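ABC transporter binding protein AcbH (Actinoplanes, PDB 3OO8) binds beta-D-galactopyranose, with an exclusive preference for this sugar, as the extracellular solute receptor of an ABC transporter. Local coordinates at residues A[198-203]-A[291-296]; A[192-197]-A[223-228]; A[160-165]-A[285-290]; A[298-303]-A[367-372]. The protein carries 2 engineered substitutions. All coordinates share one frame; numbering follows the deposited sequence.

Interaction 1: A[198-203]-A[291-296]; sequences NLRING and YGTDYM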
loop_
_atom_site.group_PDB
_atom_site.type_symbol
_atom_site.label_atom_id
_atom_site.label_comp_id
_atom_site.label_asym_id
_atom_site.label_seq_id
_atom_site.Cartn_x
_atom_site.Cartn_y
_atom_site.Cartn_z
ATOM N N ASN A 198 -9.021 4.469 -10.586
ATOM C CA ASN A 198 -8.754 3.424 -11.586
ATOM C C ASN A 198 -9.259 2.045 -11.153
ATOM O O ASN A 198 -9.915 1.333 -11.948
ATOM C CB ASN A 198 -7.254 3.414 -11.946
ATOM C CG ASN A 198 -6.971 2.791 -13.304
ATOM O OD1 ASN A 198 -7.792 2.867 -14.224
ATOM N ND2 ASN A 198 -5.750 2.255 -13.465
ATOM N N LEU A 199 -9.016 1.673 -9.893
ATOM C CA LEU A 199 -9.502 0.376 -9.351
ATOM C C LEU A 199 -11.026 0.298 -9.318
ATOM O O LEU A 199 -11.580 -0.778 -9.454
ATOM C CB LEU A 199 -9.005 0.184 -7.916
ATOM C CG LEU A 199 -7.496 -0.018 -7.765
ATOM C CD1 LEU A 199 -7.043 0.019 -6.318
ATOM C CD2 LEU A 199 -7.084 -1.349 -8.409
ATOM N N ARG A 200 -11.685 1.431 -9.066
ATOM C CA ARG A 200 -13.153 1.457 -8.977
ATOM C C ARG A 200 -13.841 1.543 -10.338
ATOM O O ARG A 200 -14.952 1.038 -10.459
ATOM C CB ARG A 200 -13.583 2.682 -8.161
ATOM C CG ARG A 200 -13.238 2.502 -6.692
ATOM C CD ARG A 200 -14.263 1.621 -5.949
ATOM N NE ARG A 200 -14.028 1.636 -4.499
ATOM C CZ ARG A 200 -13.139 0.875 -3.870
ATOM N NH1 ARG A 200 -12.405 -0.023 -4.534
ATOM N NH2 ARG A 200 -12.995 0.995 -2.567
ATOM N N ILE A 201 -13.211 2.196 -11.321
ATOM C CA ILE A 201 -13.803 2.368 -12.676
ATOM C C ILE A 201 -13.416 1.214 -13.605
ATOM O O ILE A 201 -14.291 0.605 -14.247
ATOM C CB ILE A 201 -13.343 3.693 -13.296
ATOM C CG1 ILE A 201 -13.917 4.816 -12.444
ATOM C CG2 ILE A 201 -13.883 3.878 -14.735
ATOM C CD1 ILE A 201 -13.292 6.184 -12.729
ATOM N N ASN A 202 -12.105 0.935 -13.651
ATOM C CA ASN A 202 -11.522 -0.033 -14.587
ATOM C C ASN A 202 -11.143 -1.395 -14.011
ATOM O O ASN A 202 -11.012 -2.379 -14.757
ATOM C CB ASN A 202 -10.324 0.590 -15.313
ATOM C CG ASN A 202 -10.706 1.848 -16.082
ATOM O OD1 ASN A 202 -10.117 2.927 -15.880
ATOM N ND2 ASN A 202 -11.738 1.740 -16.904
ATOM N N GLY A 203 -10.938 -1.461 -12.693
ATOM C CA GLY A 203 -10.665 -2.715 -12.039
ATOM C C GLY A 203 -9.179 -2.988 -11.863
ATOM O O GLY A 203 -8.326 -2.262 -12.379
ATOM N N TYR A 291 -16.822 -3.819 -10.179
ATOM C CA TYR A 291 -15.648 -3.908 -9.300
ATOM C C TYR A 291 -15.933 -3.565 -7.844
ATOM O O TYR A 291 -15.022 -3.579 -7.015
ATOM C CB TYR A 291 -14.527 -3.022 -9.843
ATOM C CG TYR A 291 -14.205 -3.391 -11.286
ATOM C CD1 TYR A 291 -13.777 -4.675 -11.613
ATOM C CD2 TYR A 291 -14.374 -2.456 -12.300
ATOM C CE1 TYR A 291 -13.541 -5.008 -12.920
ATOM C CE2 TYR A 291 -14.125 -2.780 -13.613
ATOM C CZ TYR A 291 -13.719 -4.070 -13.905
ATOM O OH TYR A 291 -13.475 -4.389 -15.229
ATOM N N GLY A 292 -17.190 -3.244 -7.543
ATOM C CA GLY A 292 -17.630 -2.919 -6.180
ATOM C C GLY A 292 -16.598 -2.112 -5.395
ATOM O O GLY A 292 -16.084 -1.091 -5.869
ATOM N N THR A 293 -16.279 -2.608 -4.202
ATOM C CA THR A 293 -15.170 -2.075 -3.424
ATOM C C THR A 293 -14.150 -3.189 -3.278
ATOM O O THR A 293 -13.520 -3.348 -2.231
ATOM C CB THR A 293 -15.622 -1.559 -2.028
ATOM O OG1 THR A 293 -16.219 -2.602 -1.258
ATOM C CG2 THR A 293 -16.612 -0.403 -2.174
ATOM N N ASP A 294 -13.968 -3.959 -4.353
ATOM C CA ASP A 294 -13.177 -5.184 -4.231
ATOM C C ASP A 294 -11.682 -5.007 -4.068
ATOM O O ASP A 294 -10.975 -5.955 -3.713
ATOM C CB ASP A 294 -13.361 -6.043 -5.467
ATOM C CG ASP A 294 -14.694 -6.732 -5.505
ATOM O OD1 ASP A 294 -15.293 -6.953 -4.424
ATOM O OD2 ASP A 294 -15.101 -7.106 -6.626
ATOM N N TYR A 295 -11.197 -3.804 -4.350
ATOM C CA TYR A 295 -9.756 -3.570 -4.452
ATOM C C TYR A 295 -9.337 -2.382 -3.614
ATOM O O TYR A 295 -10.125 -1.449 -3.397
ATOM C CB TYR A 295 -9.379 -3.345 -5.923
ATOM C CG TYR A 295 -9.843 -4.459 -6.808
ATOM C CD1 TYR A 295 -9.416 -5.762 -6.571
ATOM C CD2 TYR A 295 -10.695 -4.207 -7.897
ATOM C CE1 TYR A 295 -9.855 -6.806 -7.366
ATOM C CE2 TYR A 295 -11.134 -5.231 -8.698
ATOM C CZ TYR A 295 -10.705 -6.515 -8.441
ATOM O OH TYR A 295 -11.131 -7.548 -9.241
ATOM N N MET A 296 -8.098 -2.393 -3.145
ATOM C CA MET A 296 -7.584 -1.296 -2.312
ATOM C C MET A 296 -6.067 -1.268 -2.473
ATOM O O MET A 296 -5.461 -2.330 -2.635
ATOM C CB MET A 296 -7.848 -1.614 -0.819
ATOM C CG MET A 296 -7.604 -0.409 0.117
ATOM S SD MET A 296 -7.508 -0.992 1.841
ATOM C CE MET A 296 -9.215 -1.398 2.183
HETATM O O HOH W 1 -12.822 -1.563 -7.003
HETATM O O HOH W 2 -10.786 -0.079 -1.076
HETATM O O HOH W 3 -16.383 0.442 -8.087
#
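Tyr-291 lays its phenol ring on Gly-203, the glycine of positive phi that ends helix 191-201, and from there residues 291-296 run beneath the helix end into strand 295-297 of the solute-binding fold. The packing here is tight. Gly-203 CA sits 3.5 Å from the centroid of the Tyr-291 ring and only 3° off its normal, a CH-pi contact made possible by the absence of a side chain at Gly-203, whose backbone angles themselves call for glycine. The ring edge is lined by the carbonyls of the last turn, Ile-201 O lying 3.4 Å from Tyr-291 CE2. Beside it, Leu-199 CD2 rests on Tyr-295 CB at 3.9 Å. An alanine in place of Tyr-291 is likely to uncover Gly-203 CA and open a gap under the helix terminus.

The other flank is looser and wet. Arg-200, its chain bent at chi2 (-80°), carries its guanidinium over Thr-293 CA, which lies under one face, and its NH2 bonds to Phe-284 O. One water bridges NH2 and Tyr-295 O; a second takes a bond from NH1 near the carbonyls of Leu-199 and Tyr-291; a third lies between Arg-200 O and Gly-292 O. Directly across, Arg-200 NH1 donates to Tyr-295 O at 2.9 Å, a nearly straight bond (165°) with the oxygen close to the guanidinium plane.

Interaction 2: A[192-197]-A[223-228]; sequences GTFDIL and TKVFDQ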
loop_
_atom_site.group_PDB
_atom_site.type_symbol
_atom_site.label_atom_id
_atom_site.label_comp_id
_atom_site.label_asym_id
_atom_site.label_seq_id
_atom_site.Cartn_x
_atom_site.Cartn_y
_atom_site.Cartn_z
ATOM N N GLY A 192 -2.546 8.248 -4.837
ATOM C CA GLY A 192 -3.550 7.350 -4.232
ATOM C C GLY A 192 -4.941 7.573 -4.797
ATOM O O GLY A 192 -5.754 6.660 -4.841
ATOM N N THR A 193 -5.269 8.822 -5.125
ATOM C CA THR A 193 -6.567 9.108 -5.723
ATOM C C THR A 193 -6.630 8.528 -7.153
ATOM O O THR A 193 -7.656 7.957 -7.554
ATOM C CB THR A 193 -6.887 10.611 -5.687
ATOM O OG1 THR A 193 -7.148 10.966 -4.321
ATOM C CG2 THR A 193 -8.118 10.893 -6.520
ATOM N N PHE A 194 -5.548 8.677 -7.912
ATOM C CA PHE A 194 -5.508 8.063 -9.237
ATOM C C PHE A 194 -5.751 6.555 -9.116
ATOM O O PHE A 194 -6.627 5.988 -9.799
ATOM C CB PHE A 194 -4.191 8.290 -9.994
ATOM C CG PHE A 194 -4.191 7.607 -11.334
ATOM C CD1 PHE A 194 -4.670 8.266 -12.472
ATOM C CD2 PHE A 194 -3.798 6.270 -11.448
ATOM C CE1 PHE A 194 -4.727 7.626 -13.681
ATOM C CE2 PHE A 194 -3.882 5.602 -12.670
ATOM C CZ PHE A 194 -4.334 6.293 -13.786
ATOM N N ASP A 195 -4.996 5.929 -8.219
ATOM C CA ASP A 195 -5.111 4.488 -8.043
ATOM C C ASP A 195 -6.521 4.032 -7.717
ATOM O O ASP A 195 -7.023 3.068 -8.293
ATOM C CB ASP A 195 -4.211 4.004 -6.915
ATOM C CG ASP A 195 -2.736 4.150 -7.218
ATOM O OD1 ASP A 195 -2.300 4.382 -8.372
ATOM O OD2 ASP A 195 -1.995 3.983 -6.188
ATOM N N ILE A 196 -7.158 4.683 -6.756
ATOM C CA ILE A 196 -8.466 4.201 -6.308
ATOM C C ILE A 196 -9.554 4.432 -7.370
ATOM O O ILE A 196 -10.441 3.577 -7.542
ATOM C CB ILE A 196 -8.852 4.755 -4.903
ATOM C CG1 ILE A 196 -9.935 3.910 -4.223
ATOM C CG2 ILE A 196 -9.261 6.252 -4.925
ATOM C CD1 ILE A 196 -9.663 2.395 -4.148
ATOM N N LEU A 197 -9.520 5.586 -8.045
ATOM C CA LEU A 197 -10.451 5.840 -9.160
ATOM C C LEU A 197 -10.270 4.764 -10.235
ATOM O O LEU A 197 -11.262 4.231 -10.737
ATOM C CB LEU A 197 -10.232 7.216 -9.758
ATOM C CG LEU A 197 -10.643 8.335 -8.811
ATOM C CD1 LEU A 197 -10.305 9.626 -9.504
ATOM C CD2 LEU A 197 -12.158 8.314 -8.544
ATOM N N THR A 223 -8.652 8.243 -19.532
ATOM C CA THR A 223 -9.456 9.447 -19.697
ATOM C C THR A 223 -10.628 9.398 -18.735
ATOM O O THR A 223 -10.950 10.409 -18.108
ATOM C CB THR A 223 -10.021 9.570 -21.134
ATOM O OG1 THR A 223 -8.971 9.309 -22.082
ATOM C CG2 THR A 223 -10.554 11.001 -21.345
ATOM N N LYS A 224 -11.225 8.233 -18.584
ATOM C CA LYS A 224 -12.381 8.076 -17.700
ATOM C C LYS A 224 -12.030 8.308 -16.248
ATOM O O LYS A 224 -12.849 8.860 -15.492
ATOM C CB LYS A 224 -13.019 6.715 -17.873
ATOM C CG LYS A 224 -13.805 6.528 -19.162
ATOM C CD LYS A 224 -14.388 5.141 -19.152
ATOM C CE LYS A 224 -13.404 4.215 -18.451
ATOM N NZ LYS A 224 -13.552 2.800 -18.797
ATOM N N VAL A 225 -10.838 7.867 -15.843
ATOM C CA VAL A 225 -10.339 8.194 -14.495
ATOM C C VAL A 225 -10.273 9.692 -14.245
ATOM O O VAL A 225 -10.786 10.195 -13.243
ATOM C CB VAL A 225 -8.975 7.537 -14.189
ATOM C CG1 VAL A 225 -8.367 8.116 -12.885
ATOM C CG2 VAL A 225 -9.119 6.033 -14.108
ATOM N N PHE A 226 -9.665 10.411 -15.174
ATOM C CA PHE A 226 -9.500 11.847 -14.996
ATOM C C PHE A 226 -10.822 12.609 -15.107
ATOM O O PHE A 226 -11.032 13.637 -14.423
ATOM C CB PHE A 226 -8.388 12.385 -15.915
ATOM C CG PHE A 226 -6.970 12.095 -15.415
ATOM C CD1 PHE A 226 -6.445 12.759 -14.310
ATOM C CD2 PHE A 226 -6.162 11.174 -16.082
ATOM C CE1 PHE A 226 -5.149 12.492 -13.858
ATOM C CE2 PHE A 226 -4.858 10.922 -15.650
ATOM C CZ PHE A 226 -4.356 11.563 -14.546
ATOM N N ASP A 227 -11.708 12.118 -15.965
ATOM C CA ASP A 227 -13.063 12.677 -16.092
ATOM C C ASP A 227 -13.806 12.538 -14.771
ATOM O O ASP A 227 -14.444 13.490 -14.320
ATOM C CB ASP A 227 -13.837 12.064 -17.262
ATOM C CG ASP A 227 -13.346 12.576 -18.613
ATOM O OD1 ASP A 227 -12.718 13.644 -18.674
ATOM O OD2 ASP A 227 -13.609 11.906 -19.634
ATOM N N GLN A 228 -13.657 11.393 -14.103
ATOM C CA GLN A 228 -14.296 11.227 -12.791
ATOM C C GLN A 228 -13.660 12.174 -11.782
ATOM O O GLN A 228 -14.329 12.750 -10.915
ATOM C CB GLN A 228 -14.160 9.775 -12.292
ATOM C CG GLN A 228 -15.219 9.387 -11.248
ATOM C CD GLN A 228 -16.474 8.706 -11.820
ATOM O OE1 GLN A 228 -16.531 8.308 -12.994
ATOM N NE2 GLN A 228 -17.471 8.510 -10.956
#
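Helix segments 192-197 and 223-228 cross at 115°, their axes 9.7 Å apart at closest approach, and their backbones come nearest at Leu-197 and Val-225, whose CA atoms are 5.8 Å apart. No hydrogen bond links the two; apolar side chains do the joining. Val-225 is the central contact. Its CG1 is set anti to the backbone N, and this methyl fits between Phe-194 and Leu-197, which stand one helical turn apart: it is 3.7 Å from Phe-194 CD1 and 3.8 Å from Leu-197 CB. Leu-197 CD1 also reaches over the backbone of the facing helix to Val-225 O, while its other methyl, CD2, lies 4.2 Å from the aliphatic CG of Gln-228.

Phe-194 leaves its helix with CG anti to the backbone N (chi1 179°), a torsion that extends the ring across the interface, alongside Val-225 CG1. There its edge meets Phe-226, CE1 lying 3.8 Å from Phe-226 CE2. The two ring planes are inclined at 49°, so the pair is neither a parallel stack nor a true T-shape. Phe-226 in turn meets Phe-390 and the side chains of Ile-399 and Val-402 on helix 396-413, carrying the apolar layer onward toward the C-terminal helices. Trp-229, a turn beyond Val-225, also touches Phe-194 and Leu-197. This is steeply crossed helix-helix packing in the hydrophobic core of an alpha-helical part of the class 2 solute-binding fold.

Interaction 3: A[160-165]-A[285-290]; sequences ASWEAF and PAINPQ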
loop_
_atom_site.group_PDB
_atom_site.type_symbol
_atom_site.label_atom_id
_atom_site.label_comp_id
_atom_site.label_asym_id
_atom_site.label_seq_id
_atom_site.Cartn_x
_atom_site.Cartn_y
_atom_site.Cartn_z
ATOM N N ALA A 160 -21.985 4.168 0.623
ATOM C CA ALA A 160 -21.534 2.955 -0.063
ATOM C C ALA A 160 -21.264 3.183 -1.541
ATOM O O ALA A 160 -20.504 2.409 -2.164
ATOM C CB ALA A 160 -22.543 1.841 0.100
ATOM N N SER A 161 -21.940 4.169 -2.124
ATOM C CA SER A 161 -21.867 4.438 -3.553
ATOM C C SER A 161 -21.329 5.820 -3.864
ATOM O O SER A 161 -21.391 6.721 -3.025
ATOM C CB SER A 161 -23.278 4.376 -4.147
ATOM O OG SER A 161 -24.059 5.418 -3.563
ATOM N N TRP A 162 -20.853 6.002 -5.093
ATOM C CA TRP A 162 -20.403 7.300 -5.550
ATOM C C TRP A 162 -21.543 8.304 -5.451
ATOM O O TRP A 162 -21.323 9.436 -5.042
ATOM C CB TRP A 162 -19.952 7.204 -6.996
ATOM C CG TRP A 162 -19.482 8.474 -7.618
ATOM C CD1 TRP A 162 -20.182 9.294 -8.463
ATOM C CD2 TRP A 162 -18.187 9.073 -7.469
ATOM N NE1 TRP A 162 -19.404 10.347 -8.850
ATOM C CE2 TRP A 162 -18.178 10.247 -8.255
ATOM C CE3 TRP A 162 -17.040 8.731 -6.747
ATOM C CZ2 TRP A 162 -17.063 11.081 -8.356
ATOM C CZ3 TRP A 162 -15.911 9.558 -6.844
ATOM C CH2 TRP A 162 -15.939 10.735 -7.641
ATOM N N GLU A 163 -22.771 7.893 -5.778
ATOM C CA GLU A 163 -23.863 8.880 -5.731
ATOM C C GLU A 163 -24.068 9.368 -4.310
ATOM O O GLU A 163 -24.276 10.570 -4.105
ATOM C CB GLU A 163 -25.177 8.346 -6.350
ATOM C CG GLU A 163 -25.884 7.236 -5.558
ATOM C CD GLU A 163 -26.783 7.748 -4.409
ATOM O OE1 GLU A 163 -27.299 6.915 -3.616
ATOM O OE2 GLU A 163 -26.978 8.983 -4.293
ATOM N N ALA A 164 -23.980 8.475 -3.326
ATOM C CA ALA A 164 -24.203 8.886 -1.925
ATOM C C ALA A 164 -23.021 9.737 -1.466
ATOM O O ALA A 164 -23.182 10.715 -0.721
ATOM C CB ALA A 164 -24.391 7.675 -1.038
ATOM N N PHE A 165 -21.841 9.404 -1.981
ATOM C CA PHE A 165 -20.596 10.112 -1.661
ATOM C C PHE A 165 -20.644 11.573 -2.119
ATOM O O PHE A 165 -20.292 12.495 -1.372
ATOM C CB PHE A 165 -19.453 9.343 -2.325
ATOM C CG PHE A 165 -18.067 9.837 -1.977
ATOM C CD1 PHE A 165 -17.638 9.895 -0.650
ATOM C CD2 PHE A 165 -17.170 10.181 -2.979
ATOM C CE1 PHE A 165 -16.368 10.298 -0.339
ATOM C CE2 PHE A 165 -15.879 10.614 -2.671
ATOM C CZ PHE A 165 -15.474 10.661 -1.338
ATOM N N PRO A 285 -15.971 4.759 -1.882
ATOM C CA PRO A 285 -17.248 4.208 -2.396
ATOM C C PRO A 285 -17.169 3.536 -3.766
ATOM O O PRO A 285 -16.229 3.760 -4.525
ATOM C CB PRO A 285 -18.162 5.439 -2.452
ATOM C CG PRO A 285 -17.625 6.285 -1.312
ATOM C CD PRO A 285 -16.128 6.191 -1.528
ATOM N N ALA A 286 -18.171 2.711 -4.063
ATOM C CA ALA A 286 -18.234 1.977 -5.332
ATOM C C ALA A 286 -18.626 2.947 -6.440
ATOM O O ALA A 286 -19.484 3.845 -6.235
ATOM C CB ALA A 286 -19.257 0.891 -5.227
ATOM N N ILE A 287 -17.981 2.805 -7.600
ATOM C CA ILE A 287 -18.353 3.566 -8.778
ATOM C C ILE A 287 -18.954 2.633 -9.823
ATOM O O ILE A 287 -20.082 2.814 -10.253
ATOM C CB ILE A 287 -17.149 4.320 -9.378
ATOM C CG1 ILE A 287 -16.615 5.341 -8.367
ATOM C CG2 ILE A 287 -17.560 4.985 -10.713
ATOM C CD1 ILE A 287 -15.330 6.075 -8.807
ATOM N N ASN A 288 -18.182 1.627 -10.233
ATOM C CA ASN A 288 -18.628 0.680 -11.267
ATOM C C ASN A 288 -18.920 -0.608 -10.526
ATOM O O ASN A 288 -18.034 -1.266 -9.992
ATOM C CB ASN A 288 -17.551 0.530 -12.359
ATOM C CG ASN A 288 -17.836 -0.595 -13.332
ATOM O OD1 ASN A 288 -18.817 -1.317 -13.189
ATOM N ND2 ASN A 288 -16.982 -0.731 -14.340
ATOM N N PRO A 289 -20.206 -0.944 -10.404
ATOM C CA PRO A 289 -20.543 -2.093 -9.604
ATOM C C PRO A 289 -19.854 -3.398 -10.038
ATOM O O PRO A 289 -19.791 -4.334 -9.263
ATOM C CB PRO A 289 -22.075 -2.142 -9.692
ATOM C CG PRO A 289 -22.478 -0.713 -9.992
ATOM C CD PRO A 289 -21.390 -0.217 -10.907
ATOM N N GLN A 290 -19.312 -3.457 -11.246
ATOM C CA GLN A 290 -18.577 -4.663 -11.632
ATOM C C GLN A 290 -17.407 -4.902 -10.676
ATOM O O GLN A 290 -17.052 -6.052 -10.390
ATOM C CB GLN A 290 -18.042 -4.523 -13.061
ATOM C CG GLN A 290 -17.303 -5.737 -13.590
ATOM C CD GLN A 290 -16.910 -5.569 -15.049
ATOM O OE1 GLN A 290 -17.272 -4.582 -15.693
ATOM N NE2 GLN A 290 -16.108 -6.494 -15.555
#
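The N-terminus of helix 162-174 is tied to the loop between strands 279-282 and 295-297 by a single beta bridge, in which Ala-286 fits between Ala-160 and Trp-162 in the parallel pattern. Ala-286 N donates to Ala-160 O at 3.0 Å, almost straight (175°), and Ala-286 O accepts from Trp-162 N at 2.8 Å in a more bent bond. Ser-161, which lies between Ala-160 and Trp-162 and pairs with Ala-286 in the bridge, is the N-cap, its OG taking the N-H of Ala-164 at 3.1 Å.

Side chains flank the bridge. Pro-285 lies across Phe-165 at about a right angle: CD stands over the ring face, 4.1 Å from the Phe-165 centroid in a CH-pi contact, while CG touches Phe-165 CG at 3.6 Å. With CG anti to the backbone N (chi1 179°), the Trp-162 indole runs alongside Ile-287, and its CE3 meets Ile-287 CD1 at 3.8 Å. The indole NE1 bonds to Glu-231 OE1 of helix 220-232. A serine replacing Trp-162 would probably strip Ile-287 of its indole neighbour and leave that glutamate without this N-H.

In the first turn of the helix, then, the N-H groups of Trp-162 and Ala-164 are met by a loop carbonyl and a serine hydroxyl oxygen. These oxygens probably offset part of the positive end of the helix dipole.

Interaction 4: A[298-303]-A[367-372]; sequences APTDGF and VSQFME. Engineered in segment 367-372: Glu-372 (natural residue Asp).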
loop_
_atom_site.group_PDB
_atom_site.type_symbol
_atom_site.label_atom_id
_atom_site.label_comp_id
_atom_site.label_asym_id
_atom_site.label_seq_id
_atom_site.Cartn_x
_atom_site.Cartn_y
_atom_site.Cartn_z
ATOM N N ALA A 298 -3.016 -1.445 -0.486
ATOM C CA ALA A 298 -2.636 -1.815 0.888
ATOM C C ALA A 298 -1.184 -2.277 0.826
ATOM O O ALA A 298 -0.895 -3.473 0.693
ATOM C CB ALA A 298 -3.576 -2.899 1.444
ATOM N N PRO A 299 -0.231 -1.333 0.870
ATOM C CA PRO A 299 1.187 -1.675 0.672
ATOM C C PRO A 299 1.688 -2.757 1.645
ATOM O O PRO A 299 1.621 -2.575 2.865
ATOM C CB PRO A 299 1.911 -0.337 0.915
ATOM C CG PRO A 299 0.870 0.699 0.538
ATOM C CD PRO A 299 -0.437 0.125 1.036
ATOM N N THR A 300 2.189 -3.866 1.083
ATOM C CA THR A 300 2.485 -5.066 1.836
ATOM C C THR A 300 3.982 -5.360 1.844
ATOM O O THR A 300 4.631 -5.549 0.789
ATOM C CB THR A 300 1.743 -6.282 1.206
ATOM O OG1 THR A 300 0.333 -6.006 1.142
ATOM C CG2 THR A 300 1.943 -7.550 2.044
ATOM N N ASP A 301 4.529 -5.427 3.049
ATOM C CA ASP A 301 5.942 -5.703 3.237
ATOM C C ASP A 301 6.136 -7.199 3.507
ATOM O O ASP A 301 5.257 -7.836 4.093
ATOM C CB ASP A 301 6.522 -4.910 4.407
ATOM C CG ASP A 301 6.648 -3.418 4.113
ATOM O OD1 ASP A 301 6.304 -2.965 2.994
ATOM O OD2 ASP A 301 7.062 -2.663 5.029
ATOM N N GLY A 302 7.281 -7.744 3.118
ATOM C CA GLY A 302 7.535 -9.166 3.377
ATOM C C GLY A 302 8.989 -9.510 3.190
ATOM O O GLY A 302 9.865 -8.675 3.427
ATOM N N PHE A 303 9.241 -10.757 2.800
ATOM C CA PHE A 303 10.607 -11.277 2.724
ATOM C C PHE A 303 10.767 -12.142 1.496
ATOM O O PHE A 303 9.801 -12.765 1.036
ATOM C CB PHE A 303 10.918 -12.103 3.975
ATOM C CG PHE A 303 10.656 -11.326 5.224
ATOM C CD1 PHE A 303 11.623 -10.480 5.713
ATOM C CD2 PHE A 303 9.408 -11.401 5.857
ATOM C CE1 PHE A 303 11.360 -9.674 6.834
ATOM C CE2 PHE A 303 9.127 -10.612 6.994
ATOM C CZ PHE A 303 10.118 -9.760 7.494
ATOM N N VAL A 367 -5.266 -6.874 -3.586
ATOM C CA VAL A 367 -4.804 -5.573 -3.097
ATOM C C VAL A 367 -3.644 -5.112 -3.949
ATOM O O VAL A 367 -2.740 -5.892 -4.272
ATOM C CB VAL A 367 -4.396 -5.543 -1.581
ATOM C CG1 VAL A 367 -5.636 -5.701 -0.688
ATOM C CG2 VAL A 367 -3.308 -6.538 -1.261
ATOM N N SER A 368 -3.706 -3.840 -4.328
ATOM C CA SER A 368 -2.607 -3.227 -5.041
ATOM C C SER A 368 -1.642 -2.648 -3.993
ATOM O O SER A 368 -1.923 -2.719 -2.790
ATOM C CB SER A 368 -3.158 -2.224 -6.057
ATOM O OG SER A 368 -4.039 -1.303 -5.397
ATOM N N GLN A 369 -0.516 -2.080 -4.431
ATOM C CA GLN A 369 0.576 -1.800 -3.493
ATOM C C GLN A 369 0.978 -0.332 -3.475
ATOM O O GLN A 369 2.051 -0.020 -2.947
ATOM C CB GLN A 369 1.811 -2.574 -3.949
ATOM C CG GLN A 369 1.592 -4.087 -4.026
ATOM C CD GLN A 369 1.103 -4.668 -2.692
ATOM O OE1 GLN A 369 1.674 -4.395 -1.640
ATOM N NE2 GLN A 369 0.072 -5.507 -2.742
ATOM N N PHE A 370 0.104 0.520 -4.027
ATOM C CA PHE A 370 0.340 1.978 -4.235
ATOM C C PHE A 370 1.171 2.176 -5.493
ATOM O O PHE A 370 2.027 1.362 -5.810
ATOM C CB PHE A 370 0.959 2.663 -3.006
ATOM C CG PHE A 370 1.005 4.172 -3.113
ATOM C CD1 PHE A 370 -0.156 4.944 -3.023
ATOM C CD2 PHE A 370 2.230 4.809 -3.256
ATOM C CE1 PHE A 370 -0.086 6.345 -3.105
ATOM C CE2 PHE A 370 2.291 6.202 -3.335
ATOM C CZ PHE A 370 1.132 6.955 -3.260
ATOM N N MET A 371 0.895 3.248 -6.224
ATOM C CA MET A 371 1.556 3.435 -7.524
ATOM C C MET A 371 3.075 3.347 -7.468
ATOM O O MET A 371 3.702 2.772 -8.358
ATOM C CB MET A 371 1.116 4.755 -8.162
ATOM C CG MET A 371 1.632 4.850 -9.609
ATOM S SD MET A 371 1.290 6.464 -10.374
ATOM C CE MET A 371 -0.510 6.461 -10.422
ATOM N N GLU A 372 3.675 3.883 -6.414
ATOM C CA GLU A 372 5.132 3.848 -6.288
ATOM C C GLU A 372 5.764 2.451 -6.242
ATOM O O GLU A 372 6.973 2.307 -6.512
ATOM C CB GLU A 372 5.554 4.637 -5.064
ATOM C CG GLU A 372 5.322 6.105 -5.231
ATOM C CD GLU A 372 6.568 6.858 -5.561
ATOM O OE1 GLU A 372 7.435 6.337 -6.323
ATOM O OE2 GLU A 372 6.667 7.984 -5.016
#
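Gln-369 folds its side chain back to grip residues 298-300, its CA lying 4.2 Å from that of Pro-299. Bends of about -60° at both chi1 and chi2 curl the chain, and OE1 arrives at the backbone of Thr-300, accepting from its N at 2.8 Å nearly head-on to the carbonyl oxygen. The other end of the same amide turns home, NE2 making a weak bond to Val-367 O at 3.2 Å, so the amide is held firmly at OE1 and only weakly at NE2. Thr-300, with OG1 anti to its carbonyl carbon (chi1 -56°), donates that hydroxyl to Ala-298 O at 2.9 Å; OG1 is also bonded to Asn-139 ND2.

Ala-298 N donates to Ser-368 O at 2.9 Å in a fairly straight bond, and Ala-298 CB packs on Val-367 CG1. Pro-299 CG lies 3.7 Å from Gln-369 O, a buried carbonyl that finds no polar partner in the model, and 4.1 Å from Phe-370 CB. Beyond that CB the Phe-370 ring swings away to stack on Trp-142, a galactose-binding residue. The helix that follows carries Glu-372, an engineered replacement for aspartate at another galactose-binding position.

Thus the link joining strands 295-297 and 301-304 is fastened to the turn between strand 366-368 and helix 371-374, with strand 134-147 packed against Ala-298, Pro-299 and Thr-300, and helix 191-201 against Ser-368 and Phe-370.

Interactions 1, 2 and 3 form one cluster, with centres 10 to 14 Å apart. Helix 191-201 serves both interaction 1 and interaction 2, and residues 285-296 pass without a break from interaction 3 into interaction 1. Interaction 2 is nested within the loop that interaction 3 closes, whereas interaction 1 crosses both along the chain. Interaction 4 follows all three in sequence, its centre about 4 Å from the centre of the chain and 16 Å from that of interaction 1. Neighbouring strands 295-297 and 366-368 join these two, and helix 191-201 also meets residues 370-371 directly. This cluster of helices and loop is thereby connected to the central segments beside the galactose site, while interactions 3 and 4 remain separate.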